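Local coordinates for protein mannonate dehydratase (Streptococcus suis, PDB 3BDK) that probably catalyses the manganese- or iron-dependent dehydration of D-mannonate to 2-dehydro-3-deoxy-D-gluconate, using a xylose isomerase-like TIM barrel, at residues S24-G29 / G47-V52; E37-I42 / A76-T81; T235-V240 / L270-Y275. All blocks are in the same frame, centred on the assembly; numbering follows the deposited sequence.

Contact 1. Residues S24-G29 / G47-V52. With DNO (D-mannose), chain C.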
loop_
_atom_site.group_PDB
_atom_site.type_symbol
_atom_site.label_atom_id
_atom_site.label_comp_id
_atom_site.label_asym_id
_atom_site.label_seq_id
_atom_site.Cartn_x
_atom_site.Cartn_y
_atom_site.Cartn_z
ATOM N N SER A 24 -7.212 3.213 -10.245
ATOM C CA SER A 24 -6.821 4.251 -11.197
ATOM C C SER A 24 -5.933 5.268 -10.527
ATOM O O SER A 24 -5.631 5.113 -9.366
ATOM C CB SER A 24 -8.058 4.905 -11.776
ATOM O OG SER A 24 -8.912 3.894 -12.259
ATOM N N PHE A 25 -5.530 6.312 -11.239
ATOM C CA PHE A 25 -4.449 7.164 -10.762
ATOM C C PHE A 25 -4.320 8.389 -11.662
ATOM O O PHE A 25 -4.248 8.266 -12.885
ATOM C CB PHE A 25 -3.145 6.355 -10.805
ATOM C CG PHE A 25 -2.142 6.721 -9.761
ATOM C CD1 PHE A 25 -1.052 7.508 -10.082
ATOM C CD2 PHE A 25 -2.247 6.233 -8.460
ATOM C CE1 PHE A 25 -0.096 7.829 -9.119
ATOM C CE2 PHE A 25 -1.289 6.551 -7.491
ATOM C CZ PHE A 25 -0.228 7.343 -7.820
ATOM N N ARG A 26 -4.269 9.574 -11.073
ATOM C CA ARG A 26 -4.260 10.781 -11.881
ATOM C C ARG A 26 -2.896 11.029 -12.489
ATOM O O ARG A 26 -1.885 10.913 -11.801
ATOM C CB ARG A 26 -4.704 11.996 -11.067
ATOM C CG ARG A 26 -5.048 13.203 -11.908
ATOM C CD ARG A 26 -5.776 14.218 -11.084
ATOM N NE ARG A 26 -5.960 15.495 -11.766
ATOM C CZ ARG A 26 -6.754 16.458 -11.308
ATOM N NH1 ARG A 26 -7.414 16.268 -10.176
ATOM N NH2 ARG A 26 -6.888 17.603 -11.978
ATOM N N TRP A 27 -2.875 11.360 -13.779
ATOM C CA TRP A 27 -1.641 11.736 -14.464
ATOM C C TRP A 27 -1.821 13.088 -15.167
ATOM O O TRP A 27 -2.759 13.281 -15.938
ATOM C CB TRP A 27 -1.201 10.629 -15.437
ATOM C CG TRP A 27 0.129 10.897 -16.116
ATOM C CD1 TRP A 27 1.369 10.943 -15.526
ATOM C CD2 TRP A 27 0.342 11.157 -17.510
ATOM N NE1 TRP A 27 2.335 11.218 -16.469
ATOM C CE2 TRP A 27 1.737 11.355 -17.691
ATOM C CE3 TRP A 27 -0.512 11.243 -18.625
ATOM C CZ2 TRP A 27 2.298 11.634 -18.933
ATOM C CZ3 TRP A 27 0.047 11.527 -19.867
ATOM C CH2 TRP A 27 1.443 11.719 -20.009
ATOM N N TYR A 28 -0.918 14.019 -14.886
ATOM C CA TYR A 28 -1.040 15.396 -15.379
ATOM C C TYR A 28 -0.463 15.667 -16.782
ATOM O O TYR A 28 -0.095 16.809 -17.105
ATOM C CB TYR A 28 -0.472 16.386 -14.342
ATOM C CG TYR A 28 -1.452 16.661 -13.229
ATOM C CD1 TYR A 28 -1.652 15.733 -12.201
ATOM C CD2 TYR A 28 -2.210 17.835 -13.218
ATOM C CE1 TYR A 28 -2.576 15.978 -11.182
ATOM C CE2 TYR A 28 -3.132 18.087 -12.206
ATOM C CZ TYR A 28 -3.314 17.155 -11.191
ATOM O OH TYR A 28 -4.232 17.406 -10.186
ATOM N N GLY A 29 -0.406 14.632 -17.616
ATOM C CA GLY A 29 0.114 14.788 -18.969
ATOM C C GLY A 29 1.626 14.713 -19.065
ATOM O O GLY A 29 2.329 14.577 -18.054
ATOM N N GLY A 47 -6.419 1.861 -14.441
ATOM C CA GLY A 47 -6.923 3.086 -15.024
ATOM C C GLY A 47 -5.987 4.247 -14.821
ATOM O O GLY A 47 -5.331 4.364 -13.788
ATOM N N ILE A 48 -5.911 5.108 -15.820
ATOM C CA ILE A 48 -5.272 6.373 -15.631
ATOM C C ILE A 48 -6.416 7.406 -15.561
ATOM O O ILE A 48 -7.566 7.079 -15.880
ATOM C CB ILE A 48 -4.199 6.623 -16.730
ATOM C CG1 ILE A 48 -3.074 7.519 -16.210
ATOM C CG2 ILE A 48 -4.813 7.191 -17.993
ATOM C CD1 ILE A 48 -1.754 7.316 -16.933
ATOM N N VAL A 49 -6.110 8.619 -15.104
ATOM C CA VAL A 49 -7.090 9.676 -14.893
ATOM C C VAL A 49 -6.397 10.996 -15.225
ATOM O O VAL A 49 -5.433 11.390 -14.568
ATOM C CB VAL A 49 -7.600 9.699 -13.428
ATOM C CG1 VAL A 49 -8.228 11.041 -13.086
ATOM C CG2 VAL A 49 -8.584 8.580 -13.174
ATOM N N THR A 50 -6.873 11.676 -16.257
ATOM C CA THR A 50 -6.199 12.878 -16.734
ATOM C C THR A 50 -7.156 13.816 -17.470
ATOM O O THR A 50 -8.342 13.524 -17.623
ATOM C CB THR A 50 -4.992 12.518 -17.650
ATOM O OG1 THR A 50 -4.295 13.716 -18.044
ATOM C CG2 THR A 50 -5.457 11.750 -18.879
ATOM N N ALA A 51 -6.614 14.940 -17.920
ATOM C CA ALA A 51 -7.367 15.929 -18.650
ATOM C C ALA A 51 -6.432 16.599 -19.649
ATOM O O ALA A 51 -5.221 16.350 -19.633
ATOM C CB ALA A 51 -7.944 16.954 -17.687
ATOM N N VAL A 52 -7.010 17.445 -20.505
ATOM C CA VAL A 52 -6.285 18.227 -21.504
ATOM C C VAL A 52 -5.844 19.563 -20.889
ATOM O O VAL A 52 -6.598 20.190 -20.149
ATOM C CB VAL A 52 -7.176 18.436 -22.775
ATOM C CG1 VAL A 52 -6.552 19.416 -23.744
ATOM C CG2 VAL A 52 -7.425 17.109 -23.478
HETATM C C1 DNO C . -8.376 19.147 -5.067
HETATM C C2 DNO C . -7.832 18.083 -6.035
HETATM C C3 DNO C . -7.077 18.650 -7.279
HETATM C C4 DNO C . -7.752 19.676 -8.247
HETATM C C5 DNO C . -9.260 19.517 -8.606
HETATM C C6 DNO C . -9.523 20.100 -10.000
HETATM O O1 DNO C . -8.805 18.822 -3.959
HETATM O O2 DNO C . -8.878 17.171 -6.415
HETATM O O3 DNO C . -6.647 17.552 -8.077
HETATM O O4 DNO C . -7.472 21.008 -7.798
HETATM O O5 DNO C . -9.714 18.154 -8.602
HETATM O O6 DNO C . -10.015 21.437 -9.870
#

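Contact 2. Residues E37-I42 / A76-T81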
loop_
_atom_site.group_PDB
_atom_site.type_symbol
_atom_site.label_atom_id
_atom_site.label_comp_id
_atom_site.label_asym_id
_atom_site.label_seq_id
_atom_site.Cartn_x
_atom_site.Cartn_y
_atom_site.Cartn_z
ATOM N N GLU A 37 5.365 4.890 -16.726
ATOM C CA GLU A 37 6.251 3.771 -16.384
ATOM C C GLU A 37 6.031 3.492 -14.906
ATOM O O GLU A 37 5.644 2.386 -14.511
ATOM N N GLU A 38 6.217 4.546 -14.115
ATOM C CA GLU A 38 6.047 4.529 -12.671
ATOM C C GLU A 38 4.631 4.161 -12.264
ATOM O O GLU A 38 4.435 3.388 -11.325
ATOM C CB GLU A 38 6.433 5.885 -12.091
ATOM C CG GLU A 38 7.852 6.286 -12.411
ATOM C CD GLU A 38 8.229 7.648 -11.859
ATOM O OE1 GLU A 38 7.357 8.369 -11.325
ATOM O OE2 GLU A 38 9.418 8.008 -11.971
ATOM N N ILE A 39 3.646 4.691 -12.984
ATOM C CA ILE A 39 2.235 4.449 -12.649
ATOM C C ILE A 39 1.810 3.033 -12.984
ATOM O O ILE A 39 1.077 2.412 -12.214
ATOM C CB ILE A 39 1.276 5.514 -13.280
ATOM C CG1 ILE A 39 1.544 6.894 -12.662
ATOM C CG2 ILE A 39 -0.189 5.120 -13.087
ATOM C CD1 ILE A 39 0.771 8.049 -13.295
ATOM N N LYS A 40 2.276 2.529 -14.130
ATOM C CA LYS A 40 2.055 1.128 -14.532
ATOM C C LYS A 40 2.715 0.150 -13.544
ATOM O O LYS A 40 2.231 -0.970 -13.346
ATOM C CB LYS A 40 2.560 0.907 -15.982
ATOM C CG LYS A 40 2.621 -0.553 -16.513
ATOM C CD LYS A 40 1.277 -1.297 -16.392
ATOM C CE LYS A 40 1.174 -2.510 -17.329
ATOM N NZ LYS A 40 0.030 -3.405 -16.926
ATOM N N ALA A 41 3.806 0.594 -12.921
ATOM C CA ALA A 41 4.572 -0.231 -11.984
ATOM C C ALA A 41 3.856 -0.614 -10.681
ATOM O O ALA A 41 4.230 -1.590 -10.046
ATOM C CB ALA A 41 5.903 0.435 -11.679
ATOM N N ILE A 42 2.845 0.161 -10.279
ATOM C CA ILE A 42 2.048 -0.113 -9.074
ATOM C C ILE A 42 1.222 -1.358 -9.313
ATOM O O ILE A 42 0.541 -1.448 -10.332
ATOM C CB ILE A 42 1.078 1.060 -8.762
ATOM C CG1 ILE A 42 1.853 2.323 -8.389
ATOM C CG2 ILE A 42 0.082 0.684 -7.668
ATOM C CD1 ILE A 42 1.078 3.612 -8.635
ATOM N N ALA A 76 1.481 2.572 -23.073
ATOM C CA ALA A 76 2.124 2.300 -21.792
ATOM C C ALA A 76 1.502 1.117 -21.037
ATOM O O ALA A 76 1.924 0.790 -19.926
ATOM C CB ALA A 76 2.148 3.566 -20.928
ATOM N N GLY A 77 0.522 0.464 -21.655
ATOM C CA GLY A 77 -0.122 -0.707 -21.063
ATOM C C GLY A 77 -1.305 -0.345 -20.175
ATOM O O GLY A 77 -1.950 -1.225 -19.576
ATOM N N LEU A 78 -1.591 0.954 -20.106
ATOM C CA LEU A 78 -2.683 1.490 -19.301
ATOM C C LEU A 78 -3.776 2.131 -20.152
ATOM O O LEU A 78 -3.628 2.278 -21.374
ATOM C CB LEU A 78 -2.151 2.503 -18.276
ATOM C CG LEU A 78 -1.287 2.003 -17.112
ATOM C CD1 LEU A 78 -0.993 3.165 -16.192
ATOM C CD2 LEU A 78 -1.935 0.847 -16.352
ATOM N N GLU A 79 -4.841 2.553 -19.468
ATOM C CA GLU A 79 -6.118 2.917 -20.075
ATOM C C GLU A 79 -6.766 4.115 -19.359
ATOM O O GLU A 79 -6.692 4.220 -18.128
ATOM C CB GLU A 79 -7.049 1.694 -20.001
ATOM C CG GLU A 79 -8.532 2.000 -19.989
ATOM C CD GLU A 79 -9.394 0.755 -19.894
ATOM O OE1 GLU A 79 -10.144 0.484 -20.860
ATOM O OE2 GLU A 79 -9.327 0.047 -18.861
ATOM N N ILE A 80 -7.412 5.004 -20.117
ATOM C CA ILE A 80 -8.250 6.055 -19.514
ATOM C C ILE A 80 -9.611 5.517 -19.073
ATOM O O ILE A 80 -10.372 4.999 -19.887
ATOM C CB ILE A 80 -8.510 7.209 -20.460
ATOM C CG1 ILE A 80 -7.243 7.555 -21.258
ATOM C CG2 ILE A 80 -9.066 8.383 -19.666
ATOM C CD1 ILE A 80 -6.539 8.853 -20.846
ATOM N N THR A 81 -9.913 5.657 -17.787
ATOM C CA THR A 81 -11.159 5.151 -17.216
ATOM C C THR A 81 -12.127 6.294 -16.867
ATOM O O THR A 81 -13.337 6.070 -16.719
ATOM C CB THR A 81 -10.872 4.297 -15.955
ATOM O OG1 THR A 81 -12.097 3.806 -15.388
ATOM C CG2 THR A 81 -10.113 5.112 -14.911
#

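Contact 3. Residues T235-V240 / L270-Y275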
loop_
_atom_site.group_PDB
_atom_site.type_symbol
_atom_site.label_atom_id
_atom_site.label_comp_id
_atom_site.label_asym_id
_atom_site.label_seq_id
_atom_site.Cartn_x
_atom_site.Cartn_y
_atom_site.Cartn_z
ATOM N N THR A 235 -22.239 19.877 -0.541
ATOM C CA THR A 235 -21.673 19.923 0.790
ATOM C C THR A 235 -22.082 18.747 1.709
ATOM O O THR A 235 -21.451 18.550 2.744
ATOM C CB THR A 235 -22.011 21.319 1.470
ATOM O OG1 THR A 235 -23.425 21.486 1.581
ATOM C CG2 THR A 235 -21.444 22.499 0.680
ATOM N N GLY A 236 -23.114 17.974 1.332
ATOM C CA GLY A 236 -23.646 16.889 2.177
ATOM C C GLY A 236 -24.820 16.071 1.626
ATOM O O GLY A 236 -25.214 16.207 0.461
ATOM N N GLN A 237 -25.394 15.219 2.482
ATOM C CA GLN A 237 -26.462 14.284 2.092
ATOM C C GLN A 237 -27.630 14.939 1.368
ATOM O O GLN A 237 -28.071 14.429 0.344
ATOM C CB GLN A 237 -26.983 13.500 3.305
ATOM C CG GLN A 237 -28.144 12.519 3.008
ATOM C CD GLN A 237 -27.850 11.516 1.877
ATOM O OE1 GLN A 237 -26.708 11.101 1.666
ATOM N NE2 GLN A 237 -28.892 11.128 1.150
ATOM N N GLU A 238 -28.123 16.059 1.913
ATOM C CA GLU A 238 -29.173 16.873 1.276
ATOM C C GLU A 238 -28.839 17.275 -0.135
ATOM O O GLU A 238 -29.640 17.076 -1.049
ATOM C CB GLU A 238 -29.397 18.166 2.055
ATOM C CG GLU A 238 -30.719 18.246 2.729
ATOM C CD GLU A 238 -30.848 17.226 3.819
ATOM O OE1 GLU A 238 -31.189 16.048 3.514
ATOM O OE2 GLU A 238 -30.600 17.620 4.983
ATOM N N ALA A 239 -27.670 17.891 -0.284
ATOM C CA ALA A 239 -27.203 18.369 -1.561
ATOM C C ALA A 239 -27.249 17.208 -2.551
ATOM O O ALA A 239 -27.804 17.335 -3.640
ATOM C CB ALA A 239 -25.780 18.947 -1.433
ATOM N N VAL A 240 -26.685 16.077 -2.143
ATOM C CA VAL A 240 -26.706 14.863 -2.950
ATOM C C VAL A 240 -28.109 14.536 -3.496
ATOM O O VAL A 240 -28.302 14.476 -4.722
ATOM C CB VAL A 240 -26.087 13.640 -2.184
ATOM C CG1 VAL A 240 -26.381 12.324 -2.901
ATOM C CG2 VAL A 240 -24.606 13.832 -2.052
ATOM N N LEU A 270 -20.172 7.095 5.363
ATOM C CA LEU A 270 -20.636 5.713 5.245
ATOM C C LEU A 270 -22.082 5.672 4.819
ATOM O O LEU A 270 -22.433 4.910 3.922
ATOM C CB LEU A 270 -20.465 4.916 6.535
ATOM C CG LEU A 270 -19.036 4.547 6.930
ATOM C CD1 LEU A 270 -19.064 3.493 8.000
ATOM C CD2 LEU A 270 -18.276 4.069 5.738
ATOM N N ALA A 271 -22.918 6.488 5.451
ATOM C CA ALA A 271 -24.318 6.564 5.064
ATOM C C ALA A 271 -24.437 7.208 3.687
ATOM O O ALA A 271 -25.215 6.758 2.858
ATOM C CB ALA A 271 -25.117 7.332 6.091
ATOM N N MET A 272 -23.645 8.247 3.441
ATOM C CA MET A 272 -23.723 8.971 2.186
ATOM C C MET A 272 -23.321 8.087 1.004
ATOM O O MET A 272 -23.935 8.110 -0.081
ATOM C CB MET A 272 -22.833 10.203 2.238
ATOM C CG MET A 272 -23.557 11.454 2.673
ATOM S SD MET A 272 -22.546 12.879 2.271
ATOM C CE MET A 272 -21.445 12.837 3.663
ATOM N N THR A 273 -22.277 7.302 1.247
ATOM C CA THR A 273 -21.796 6.325 0.297
ATOM C C THR A 273 -22.910 5.322 -0.000
ATOM O O THR A 273 -23.307 5.193 -1.155
ATOM C CB THR A 273 -20.494 5.707 0.810
ATOM O OG1 THR A 273 -19.487 6.723 0.775
ATOM C CG2 THR A 273 -20.044 4.525 -0.040
ATOM N N GLU A 274 -23.452 4.668 1.028
ATOM C CA GLU A 274 -24.536 3.708 0.804
ATOM C C GLU A 274 -25.759 4.323 0.097
ATOM O O GLU A 274 -26.162 3.848 -0.983
ATOM C CB GLU A 274 -24.939 3.003 2.093
ATOM C CG GLU A 274 -25.979 1.922 1.895
ATOM C CD GLU A 274 -25.964 0.864 2.992
ATOM O OE1 GLU A 274 -25.741 1.186 4.192
ATOM O OE2 GLU A 274 -26.181 -0.320 2.631
ATOM N N TYR A 275 -26.336 5.382 0.670
ATOM C CA TYR A 275 -27.456 6.050 0.012
ATOM C C TYR A 275 -27.265 6.128 -1.511
ATOM O O TYR A 275 -28.151 5.728 -2.266
ATOM C CB TYR A 275 -27.742 7.464 0.576
ATOM C CG TYR A 275 -28.742 8.186 -0.291
ATOM C CD1 TYR A 275 -30.117 7.945 -0.163
ATOM C CD2 TYR A 275 -28.311 9.046 -1.294
ATOM C CE1 TYR A 275 -31.040 8.562 -1.002
ATOM C CE2 TYR A 275 -29.224 9.682 -2.145
ATOM C CZ TYR A 275 -30.587 9.433 -1.995
ATOM O OH TYR A 275 -31.474 10.074 -2.851
#

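Contact 1. Residues S24-G29 / G47-V52
Arg26 and Val49 sit side by side in a single parallel beta bridge, their CA atoms 4.3 Å apart. Both polar atoms of Val49's backbone are used: Trp27 N gives a fairly straight bond to Val49 O (2.7 Å), while Val49 N makes a weak, bent one to Phe25 O. So the irregular segment 24-29 lies between strand 47-50 and Leu327 of strand 327-328, the two outermost strands of the seven-stranded parallel sheet, and helps to close the barrel; the other edge of 47-50 pairs with strand 79-84.

The packing is tight here. Val49 sends CG1 against Arg26 CG (4.0 Å) and CG2 against Ser24 CB, reaching two residues of 24-29 at once. Gly47 leaves Ser24 room to come close, its OG 3.5 Å from Gly47 CA; the hydroxyl itself bonds to Lys22 O. On the face with Trp27, Ile48 CD1 rests obliquely against Trp27 CB, and the indole NE1 bonds to Val34 O, just before helix 36-40. Thr50 carries its hydroxyl anti to its own backbone N (chi1 -177°), which brings OG1 almost end-on to Trp27 O, a 2.6 Å bond.

The looser side is where the ends of Arg26 and partly exposed Tyr28 leave the strand for the sugar pocket. Arg26, extended from CG to NE, places NH1 2.6 Å from O3 of the bound D-mannose and makes a weak bond to O5 at the guanidinium edge, in plane; Tyr28 OH accepts from O3 and Tyr345 OH also bonds the ligand. With manganese about 5 Å from its side chain and Glu84 a distant ion partner, Arg26 joins Tyr28 in presenting polar groups to O3, and the bridged backbone probably helps to set its position.

Contact 2. Residues E37-I42 / A76-T81
Three methylenes of Lys40 gather about the carbonyl oxygen of Ala76: CG lies nearest at 3.7 Å, with CB and CD a little farther off. This is van der Waals contact, and no hydrogen bond crosses between 37-42 and 76-81. The lysine starts with CG anti to the backbone N (chi1 171°), then bends at chi2 (55°), so that its chain passes across Ala76 and Gly77. Its NZ ends 4.0 Å from Gly77 O, too long for a hydrogen bond.

Gly77 closes helix 63-74 in a Schellman motif, with positive phi and two bonds back into the last turn. The chain then turns at Leu78 into strand 79-84 of the barrel, so this is the helix-to-strand corner of the TIM fold, covered by short helix 36-40.

Leu78 carries the apolar part of the contact. Its CD1 meets Ile39 CG2 at 3.8 Å, the two side chains crossing at about a right angle, while CD2 lies 3.9 Å from Lys40 CD. Ile39 and Leu78 are buried, whereas Gly77 is exposed to solvent. The second subunit also meets 37-42: its Trp336 NE1 bonds to Glu38 O and its Arg333 NH2 to Ala41 O.

Contact 3. Residues T235-V240 / L270-Y275
Gln237 lays the nitrogen end of its amide over one face of the Tyr275 ring, with NE2 3.2 Å above the ring plane and displaced toward the rim. Amide and ring planes stand 80° apart, so the two do not stack flat. A bend at chi2 (54°) brings the amide there. The other end of the amide turns to Met272, where OE1 comes within 3.3 Å of CG.

Met272 passes Gln237 in the reverse direction and brings its sulfur to the first residues of helix 237-245: SD is 3.7 Å from Gln237 N and 4.0 Å from Gly236 C. Gly236 is the N-cap residue, its O taking the bond from Val240 N. One turn on, Val240 CG1 packs at the edge of the tyrosine ring, 4.0 Å from CE2. This joins helices 237-245 and 269-278 on the outside of the barrel, with Tyr261 of helix 258-262 touching Val240 and Met272.

No hydrogen bond links the two segments. NE2 bonds to Glu241 of its own helix and Tyr275 OH to Arg279, just after helix 269-278; the amide over the ring suggests at most a weak N-H...pi attraction, and the rest is van der Waals contact, amide oxygen and sulfur included.

Contacts 1 and 2 adjoin, their centres about 9 Å apart, and share the same part of the barrel: strands 47-50 and 79-84 are sheet neighbours, Ile48 N probably bonding to Glu79 O at 2.6 Å. Contact 1 is buried, held by backbone bonds and one threonine hydroxyl, and opens on the sugar pocket; contact 2 lies farther out, partly buried, without cross bonds, and its 37-42 segment touches the second subunit. Contact 3, across the chain's centre and about 26 Å from contact 1 between centres, is buried too, though between outer helices. Like contact 2 it lacks cross bonds, but in contact 3 an amide meets a ring where contact 2 relies on aliphatic chains.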